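NADH oxidase (Thermus thermophilus, PDB 6RVB) uses NADH and a bound FAD to reduce coenzyme A disulfide. Local coordinates at residues Trp188-Gly193 and Ser342-Leu347; Trp352-Phe357 and Leu377-Gly382. All blocks are in the same frame, centred on the assembly; numbering follows the deposited sequence.

Interaction 1: Trp188-Gly193 and Ser342-Leu347; sequences WDPEVG and SLEGAL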
ATOM      1  N   TRP A 188      14.112   0.011 -16.585  1.00 40.49           N
ATOM      2  CA  TRP A 188      12.704  -0.351 -16.562  1.00 35.34           C
ATOM      3  C   TRP A 188      12.005   0.096 -17.827  1.00 41.36           C
ATOM      4  O   TRP A 188      12.371   1.129 -18.427  1.00 54.29           O
ATOM      5  CB  TRP A 188      11.988   0.220 -15.350  1.00 25.32           C
ATOM      6  CG  TRP A 188      10.706  -0.399 -15.117  1.00 30.86           C
ATOM      7  CD1 TRP A 188       9.518   0.077 -15.422  1.00 36.75           C
ATOM      8  CD2 TRP A 188      10.470  -1.641 -14.471  1.00 39.69           C
ATOM      9  NE1 TRP A 188       8.509  -0.777 -15.049  1.00 34.95           N
ATOM     10  CE2 TRP A 188       9.086  -1.857 -14.463  1.00 40.66           C
ATOM     11  CE3 TRP A 188      11.294  -2.610 -13.914  1.00 29.72           C
ATOM     12  CZ2 TRP A 188       8.523  -3.006 -13.940  1.00 35.11           C
ATOM     13  CZ3 TRP A 188      10.728  -3.744 -13.417  1.00 36.13           C
ATOM     14  CH2 TRP A 188       9.367  -3.937 -13.441  1.00 40.72           C
ATOM     15  N   ASP A 189      10.946  -0.623 -18.178  1.00 38.15           N
ATOM     16  CA  ASP A 189      10.044  -0.224 -19.261  1.00 41.92           C
ATOM     17  C   ASP A 189       9.819   1.282 -19.418  1.00 46.23           C
ATOM     18  O   ASP A 189       9.927   2.044 -18.437  1.00 52.11           O
ATOM     19  CB  ASP A 189       8.754  -0.937 -19.061  1.00 48.05           C
ATOM     20  CG  ASP A 189       8.834  -2.355 -19.463  1.00 54.24           C
ATOM     21  OD1 ASP A 189       9.686  -2.724 -20.310  1.00 45.02           O
ATOM     22  OD2 ASP A 189       7.987  -3.078 -18.940  1.00 55.33           O
ATOM     23  N   PRO A 190       9.617   1.752 -20.667  1.00 49.54           N
ATOM     24  CA  PRO A 190       9.952   3.188 -20.849  1.00 49.01           C
ATOM     25  C   PRO A 190       8.862   4.198 -20.514  1.00 43.01           C
ATOM     26  O   PRO A 190       9.235   5.359 -20.566  1.00 37.35           O
ATOM     27  CB  PRO A 190      10.380   3.264 -22.313  1.00 35.95           C
ATOM     28  CG  PRO A 190       9.671   2.281 -22.908  1.00 36.22           C
ATOM     29  CD  PRO A 190       9.646   1.082 -21.956  1.00 46.02           C
ATOM     30  N   GLU A 191       7.642   3.743 -20.167  1.00 36.65           N
ATOM     31  CA  GLU A 191       6.535   4.590 -19.698  1.00 39.03           C
ATOM     32  C   GLU A 191       6.965   5.279 -18.368  1.00 45.94           C
ATOM     33  O   GLU A 191       6.651   6.455 -18.105  1.00 41.37           O
ATOM     34  CB  GLU A 191       5.249   3.795 -19.437  1.00 31.19           C
ATOM     35  CG  GLU A 191       4.484   3.226 -20.561  1.00 42.99           C
ATOM     36  CD  GLU A 191       4.983   1.877 -21.219  1.00 65.48           C
ATOM     37  OE1 GLU A 191       6.227   1.525 -21.158  1.00 46.88           O
ATOM     38  OE2 GLU A 191       4.066   1.203 -21.835  1.00 57.96           O
ATOM     39  N   VAL A 192       7.648   4.516 -17.518  1.00 40.62           N
ATOM     40  CA  VAL A 192       8.085   5.054 -16.255  1.00 39.20           C
ATOM     41  C   VAL A 192       9.172   6.057 -16.531  1.00 38.87           C
ATOM     42  O   VAL A 192       9.093   7.156 -16.065  1.00 41.15           O
ATOM     43  CB  VAL A 192       8.525   3.968 -15.252  1.00 36.76           C
ATOM     44  CG1 VAL A 192       9.295   4.599 -14.066  1.00 23.84           C
ATOM     45  CG2 VAL A 192       7.329   3.239 -14.829  1.00 27.31           C
ATOM     46  N   GLY A 193      10.207   5.675 -17.273  1.00 43.22           N
ATOM     47  CA  GLY A 193      11.255   6.610 -17.683  1.00 42.48           C
ATOM     48  C   GLY A 193      10.678   7.945 -18.192  1.00 45.64           C
ATOM     49  O   GLY A 193      11.228   9.012 -17.880  1.00 41.22           O
ATOM     50  N   SER A 342      10.567  -6.343 -15.817  1.00 36.39           N
ATOM     51  CA  SER A 342       9.915  -5.486 -16.767  1.00 35.25           C
ATOM     52  C   SER A 342       9.627  -6.275 -18.027  1.00 42.43           C
ATOM     53  O   SER A 342      10.264  -7.265 -18.261  1.00 38.43           O
ATOM     54  CB  SER A 342      10.887  -4.447 -17.196  1.00 42.63           C
ATOM     55  OG  SER A 342      11.892  -5.052 -18.003  1.00 47.72           O
ATOM     56  N   LEU A 343       8.712  -5.803 -18.875  1.00 42.70           N
ATOM     57  CA  LEU A 343       8.487  -6.433 -20.148  1.00 37.69           C
ATOM     58  C   LEU A 343       9.764  -6.613 -20.919  1.00 41.80           C
ATOM     59  O   LEU A 343       9.933  -7.666 -21.503  1.00 36.16           O
ATOM     60  CB  LEU A 343       7.509  -5.661 -21.002  1.00 40.70           C
ATOM     61  CG  LEU A 343       7.153  -6.278 -22.348  1.00 34.70           C
ATOM     62  CD1 LEU A 343       6.564  -7.706 -22.230  1.00 30.54           C
ATOM     63  CD2 LEU A 343       6.163  -5.313 -22.796  1.00 28.83           C
ATOM     64  N   GLU A 344      10.674  -5.626 -20.918  1.00 38.20           N
ATOM     65  CA  GLU A 344      11.901  -5.802 -21.692  1.00 42.82           C
ATOM     66  C   GLU A 344      12.581  -7.048 -21.234  1.00 49.76           C
ATOM     67  O   GLU A 344      12.777  -7.973 -22.045  1.00 48.56           O
ATOM     68  CB  GLU A 344      12.851  -4.612 -21.694  1.00 33.95           C
ATOM     69  CG  GLU A 344      12.406  -3.585 -22.768  1.00 65.37           C
ATOM     70  CD  GLU A 344      13.148  -2.254 -22.737  1.00 89.76           C
ATOM     71  OE1 GLU A 344      14.113  -2.141 -21.925  1.00 83.49           O
ATOM     72  OE2 GLU A 344      12.759  -1.334 -23.530  1.00 74.34           O
ATOM     73  N   GLY A 345      12.895  -7.106 -19.926  1.00 42.84           N
ATOM     74  CA  GLY A 345      13.614  -8.222 -19.378  1.00 33.90           C
ATOM     75  C   GLY A 345      12.855  -9.516 -19.425  1.00 39.85           C
ATOM     76  O   GLY A 345      13.445 -10.576 -19.506  1.00 41.83           O
ATOM     77  N   ALA A 346      11.538  -9.452 -19.328  1.00 36.66           N
ATOM     78  CA  ALA A 346      10.769 -10.665 -19.315  1.00 37.70           C
ATOM     79  C   ALA A 346      10.912 -11.311 -20.654  1.00 47.05           C
ATOM     80  O   ALA A 346      10.916 -12.544 -20.706  1.00 48.08           O
ATOM     81  CB  ALA A 346       9.315 -10.408 -19.019  1.00 39.01           C
ATOM     82  N   LEU A 347      10.994 -10.505 -21.734  1.00 42.64           N
ATOM     83  CA  LEU A 347      11.150 -11.046 -23.087  1.00 40.00           C
ATOM     84  C   LEU A 347      12.557 -11.550 -23.237  1.00 40.21           C
ATOM     85  O   LEU A 347      12.759 -12.562 -23.850  1.00 45.87           O
ATOM     86  CB  LEU A 347      10.754 -10.072 -24.218  1.00 26.92           C
ATOM     87  CG  LEU A 347       9.311  -9.606 -24.172  1.00 35.18           C
ATOM     88  CD1 LEU A 347       9.145  -8.360 -24.849  1.00 26.68           C
ATOM     89  CD2 LEU A 347       8.255 -10.513 -24.561  1.00 23.39           C
TER
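D189 and S342 each stand immediately ahead of a helix, 190-202 and 343-348 respectively, and their CA atoms are 5.8 Å apart, the nearest backbone approach of the two segments. The contact is a worked example of a helix start held from a distant part of the chain. S342 is the N-cap of helix 343-348, its OG accepting a nearly straight bond of 3.0 Å from G345 N. The two amides that this cap does not serve, those of L343 and E344, are taken up by the carboxylate of D189: L343 N reaches OD2 at 2.8 Å and E344 N reaches OD1 at 3.1 Å. Both donors come in on the syn side, somewhat out of the carboxylate plane, with N-H...O angles of 143° and 149°. The torsion of D189 sets CG beside its own backbone N (chi1 -76°) and turns the fork to the helix start, whose dipole would be expected to steady the negative charge. An alanine at D189 would remove both acceptors and is likely to leave the amides of L343 and E344 without their mates. E376 lies close to OD2 as a like charge, which may raise the proton affinity of the pair. Beside this pair of bonds, S342 CB sits over one face of the W188 indole, a CH-pi contact 3.8 Å from the centroid of the six-membered ring, while the indole NE1 bonds to E376. E344 turns its carboxylate to R183 in a salt bridge. W188 also packs on T338 and A390, and V192 on V336 and V392, which seats 188-193 on strands 334-340 and 386-393 of the dimerisation-domain sheet; helix 343-348 meets 386-393 through A346 and 353-361 through L343 and A346.

Interaction 2: Trp352-Phe357 and Leu377-Gly382; sequences WAKKVF and LVYEEG
W352 meets E381 where the two strands part: the W352 O atom accepts from E381 N at 2.7 Å, and the E381 OE1 atom lies in the indole plane at the ring edge, 3.4 Å from W352 CE3, with ring and carboxylate planes 66° apart. A353 follows, in a non-hydrogen-bonded pair with E380; its CA makes a bent CA-H...O contact with Y379 O, and its methyl group is covered by L343 and A346 of helix 343-348. K354 and Y379 form a hydrogen-bonded pair, N to O in both directions at 3.0 Å. Across this pair K354 CB lies over one face of the tyrosine ring, 4.2 Å from its centroid, a CH-pi contact. The ring can reach it because Y379 CG stands between its own backbone N and carbonyl carbon (chi1 54°), which swings the phenol across to the neighbouring strand. Farther out, the lysine chain bends at its last torsion, and K354 NZ stays 4.7 Å from E381 OE2, a loose approach of opposite charges. This ladder is part of the antiparallel hairpin 353-361/372-380, in which 353-361 is an outermost strand, within this chain, of the five-stranded sheet of the dimerisation domain. K355 pairs with V378 without hydrogen bonds, its CA-H directed to L377 O, and the extended side chain leaves the ladder for a salt bridge with E191 of helix 190-202. V356 restores the hydrogen-bonded pattern with L377, again through two N-H...O bonds. On the face that carries Y379, V356 CG1 packs against L377 CB at 3.5 Å, the two side chains side by side and pointing the same way. V356 also stands about 8 Å, side chain to ligand, from a bound coenzyme A.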
ATOM      1  N   TRP A 352       6.636 -15.532 -23.136  1.00 47.13           N
ATOM      2  CA  TRP A 352       5.819 -14.832 -24.063  1.00 52.02           C
ATOM      3  C   TRP A 352       5.072 -13.797 -23.295  1.00 51.94           C
ATOM      4  O   TRP A 352       3.941 -14.003 -22.904  1.00 56.87           O
ATOM      5  CB  TRP A 352       4.860 -15.781 -24.786  1.00 66.68           C
ATOM      6  CG  TRP A 352       5.532 -16.686 -25.800  1.00 73.36           C
ATOM      7  CD1 TRP A 352       6.837 -17.025 -25.836  1.00 61.72           C
ATOM      8  CD2 TRP A 352       4.920 -17.315 -26.928  1.00 82.16           C
ATOM      9  NE1 TRP A 352       7.070 -17.852 -26.880  1.00 62.15           N
ATOM     10  CE2 TRP A 352       5.917 -18.036 -27.583  1.00 75.58           C
ATOM     11  CE3 TRP A 352       3.621 -17.338 -27.448  1.00 87.88           C
ATOM     12  CZ2 TRP A 352       5.672 -18.756 -28.758  1.00 82.22           C
ATOM     13  CZ3 TRP A 352       3.362 -18.087 -28.601  1.00 80.12           C
ATOM     14  CH2 TRP A 352       4.383 -18.779 -29.244  1.00 79.39           C
ATOM     15  N   ALA A 353       5.689 -12.649 -23.106  1.00 48.82           N
ATOM     16  CA  ALA A 353       5.145 -11.631 -22.210  1.00 45.66           C
ATOM     17  C   ALA A 353       4.422 -10.433 -22.812  1.00 37.13           C
ATOM     18  O   ALA A 353       4.686 -10.055 -23.886  1.00 47.40           O
ATOM     19  CB  ALA A 353       6.235 -11.160 -21.332  1.00 47.58           C
ATOM     20  N   LYS A 354       3.532  -9.826 -22.068  1.00 40.25           N
ATOM     21  CA  LYS A 354       2.792  -8.682 -22.509  1.00 47.00           C
ATOM     22  C   LYS A 354       2.804  -7.685 -21.353  1.00 47.20           C
ATOM     23  O   LYS A 354       3.027  -8.059 -20.218  1.00 48.43           O
ATOM     24  CB  LYS A 354       1.353  -9.098 -22.893  1.00 46.24           C
ATOM     25  CG  LYS A 354       1.235  -9.693 -24.322  1.00 49.98           C
ATOM     26  CD  LYS A 354      -0.197 -10.133 -24.616  1.00 64.92           C
ATOM     27  CE  LYS A 354      -0.492 -10.214 -26.111  1.00 85.88           C
ATOM     28  NZ  LYS A 354      -0.104  -8.961 -26.878  1.00 88.89           N
ATOM     29  N   LYS A 355       2.574  -6.405 -21.635  1.00 47.04           N
ATOM     30  CA  LYS A 355       2.316  -5.430 -20.581  1.00 40.13           C
ATOM     31  C   LYS A 355       0.981  -4.717 -20.671  1.00 44.10           C
ATOM     32  O   LYS A 355       0.333  -4.728 -21.709  1.00 58.44           O
ATOM     33  CB  LYS A 355       3.422  -4.398 -20.508  1.00 34.74           C
ATOM     34  CG  LYS A 355       3.416  -3.411 -21.537  1.00 33.63           C
ATOM     35  CD  LYS A 355       4.635  -2.552 -21.430  1.00 41.86           C
ATOM     36  CE  LYS A 355       4.819  -1.634 -22.614  1.00 38.76           C
ATOM     37  NZ  LYS A 355       6.291  -1.307 -22.617  1.00 52.10           N
ATOM     38  N   VAL A 356       0.579  -4.092 -19.580  1.00 38.52           N
ATOM     39  CA  VAL A 356      -0.524  -3.205 -19.599  1.00 37.52           C
ATOM     40  C   VAL A 356      -0.122  -1.994 -18.746  1.00 40.85           C
ATOM     41  O   VAL A 356       0.621  -2.152 -17.793  1.00 41.91           O
ATOM     42  CB  VAL A 356      -1.791  -3.940 -19.130  1.00 41.54           C
ATOM     43  CG1 VAL A 356      -1.840  -4.050 -17.653  1.00 37.41           C
ATOM     44  CG2 VAL A 356      -2.921  -3.144 -19.464  1.00 49.21           C
ATOM     45  N   PHE A 357      -0.544  -0.780 -19.075  1.00 40.04           N
ATOM     46  CA  PHE A 357      -0.051   0.392 -18.290  1.00 39.96           C
ATOM     47  C   PHE A 357      -1.145   1.440 -18.221  1.00 42.36           C
ATOM     48  O   PHE A 357      -1.488   2.027 -19.249  1.00 42.59           O
ATOM     49  CB  PHE A 357       1.179   0.999 -18.978  1.00 33.35           C
ATOM     50  CG  PHE A 357       1.794   2.141 -18.264  1.00 36.86           C
ATOM     51  CD1 PHE A 357       1.365   3.426 -18.485  1.00 40.96           C
ATOM     52  CD2 PHE A 357       2.833   1.941 -17.339  1.00 48.48           C
ATOM     53  CE1 PHE A 357       1.917   4.538 -17.769  1.00 41.56           C
ATOM     54  CE2 PHE A 357       3.412   3.055 -16.604  1.00 44.81           C
ATOM     55  CZ  PHE A 357       2.932   4.338 -16.827  1.00 37.95           C
ATOM     56  N   LEU A 377       1.451  -3.711 -15.381  1.00 39.74           N
ATOM     57  CA  LEU A 377       1.466  -5.128 -15.082  1.00 34.40           C
ATOM     58  C   LEU A 377       2.217  -5.799 -16.196  1.00 39.30           C
ATOM     59  O   LEU A 377       1.936  -5.574 -17.340  1.00 44.15           O
ATOM     60  CB  LEU A 377       0.021  -5.584 -15.092  1.00 30.26           C
ATOM     61  CG  LEU A 377      -0.657  -6.008 -13.846  1.00 29.84           C
ATOM     62  CD1 LEU A 377      -0.009  -5.375 -12.598  1.00 29.65           C
ATOM     63  CD2 LEU A 377      -2.125  -5.771 -14.027  1.00 20.94           C
ATOM     64  N   VAL A 378       3.153  -6.658 -15.885  1.00 37.52           N
ATOM     65  CA  VAL A 378       3.870  -7.472 -16.901  1.00 36.40           C
ATOM     66  C   VAL A 378       3.480  -8.933 -16.671  1.00 41.06           C
ATOM     67  O   VAL A 378       3.664  -9.459 -15.586  1.00 42.09           O
ATOM     68  CB  VAL A 378       5.390  -7.284 -16.705  1.00 35.92           C
ATOM     69  CG1 VAL A 378       6.162  -8.091 -17.582  1.00 37.32           C
ATOM     70  CG2 VAL A 378       5.724  -5.863 -16.980  1.00 40.35           C
ATOM     71  N   TYR A 379       2.864  -9.580 -17.643  1.00 42.64           N
ATOM     72  CA  TYR A 379       2.351 -10.953 -17.436  1.00 44.85           C
ATOM     73  C   TYR A 379       2.690 -11.912 -18.603  1.00 48.76           C
ATOM     74  O   TYR A 379       3.200 -11.484 -19.609  1.00 43.22           O
ATOM     75  CB  TYR A 379       0.852 -10.957 -17.185  1.00 35.64           C
ATOM     76  CG  TYR A 379       0.076 -10.251 -18.242  1.00 39.65           C
ATOM     77  CD1 TYR A 379       0.027  -8.846 -18.345  1.00 41.03           C
ATOM     78  CD2 TYR A 379      -0.556 -10.970 -19.181  1.00 43.75           C
ATOM     79  CE1 TYR A 379      -0.684  -8.225 -19.363  1.00 50.11           C
ATOM     80  CE2 TYR A 379      -1.239 -10.383 -20.174  1.00 46.38           C
ATOM     81  CZ  TYR A 379      -1.340  -9.036 -20.285  1.00 54.96           C
ATOM     82  OH  TYR A 379      -2.108  -8.588 -21.363  1.00 57.25           O
ATOM     83  N   GLU A 380       2.441 -13.210 -18.432  1.00 50.52           N
ATOM     84  CA  GLU A 380       2.732 -14.245 -19.419  1.00 41.93           C
ATOM     85  C   GLU A 380       1.494 -14.484 -20.257  1.00 54.17           C
ATOM     86  O   GLU A 380       0.397 -14.486 -19.745  1.00 53.61           O
ATOM     87  CB  GLU A 380       3.088 -15.520 -18.719  1.00 42.43           C
ATOM     88  CG  GLU A 380       3.698 -16.504 -19.613  1.00 63.63           C
ATOM     89  CD  GLU A 380       4.306 -17.739 -18.958  1.00 67.67           C
ATOM     90  OE1 GLU A 380       5.157 -18.307 -19.663  1.00 74.93           O
ATOM     91  OE2 GLU A 380       3.930 -18.175 -17.836  1.00 53.78           O
ATOM     92  N   GLU A 381       1.638 -14.650 -21.562  1.00 57.06           N
ATOM     93  CA  GLU A 381       0.497 -14.583 -22.416  1.00 51.83           C
ATOM     94  C   GLU A 381      -0.589 -15.562 -22.074  1.00 62.76           C
ATOM     95  O   GLU A 381      -1.774 -15.194 -21.933  1.00 70.52           O
ATOM     96  CB  GLU A 381       0.953 -14.860 -23.810  1.00 68.44           C
ATOM     97  CG  GLU A 381       0.215 -14.068 -24.945  1.00 82.81           C
ATOM     98  CD  GLU A 381       0.972 -14.240 -26.239  1.00 92.68           C
ATOM     99  OE1 GLU A 381       0.898 -15.353 -26.782  1.00102.97           O
ATOM    100  OE2 GLU A 381       1.700 -13.326 -26.665  1.00 80.67           O
ATOM    101  N   GLY A 382      -0.236 -16.826 -21.965  1.00 47.23           N
ATOM    102  CA  GLY A 382      -1.322 -17.785 -21.876  1.00 49.72           C
ATOM    103  C   GLY A 382      -1.836 -18.014 -20.488  1.00 58.71           C
ATOM    104  O   GLY A 382      -3.021 -17.906 -20.217  1.00 54.18           O
TER

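Overall arrangement
From the N terminus, the chain passes through 188-193, within the nucleotide-binding family region, and returns 149 residues later at 342-347, where interaction 1 closes a long loop onto the dimerisation domain. Helix 343-348 is followed, after a short connection, by strand 353-361, and interaction 2 then closes a short hairpin, its nearest ends 20 positions apart. The two are therefore in series, neither nested nor crossed. Their centres are 11 Å apart and their surfaces meet: L343 CD2 packs on K355 CD at 3.4 Å, and E191 CB on F357 CE2 at 3.5 Å. Helices 190-202 and 343-348 are thereby both joined to the hairpin at one side of the sheet.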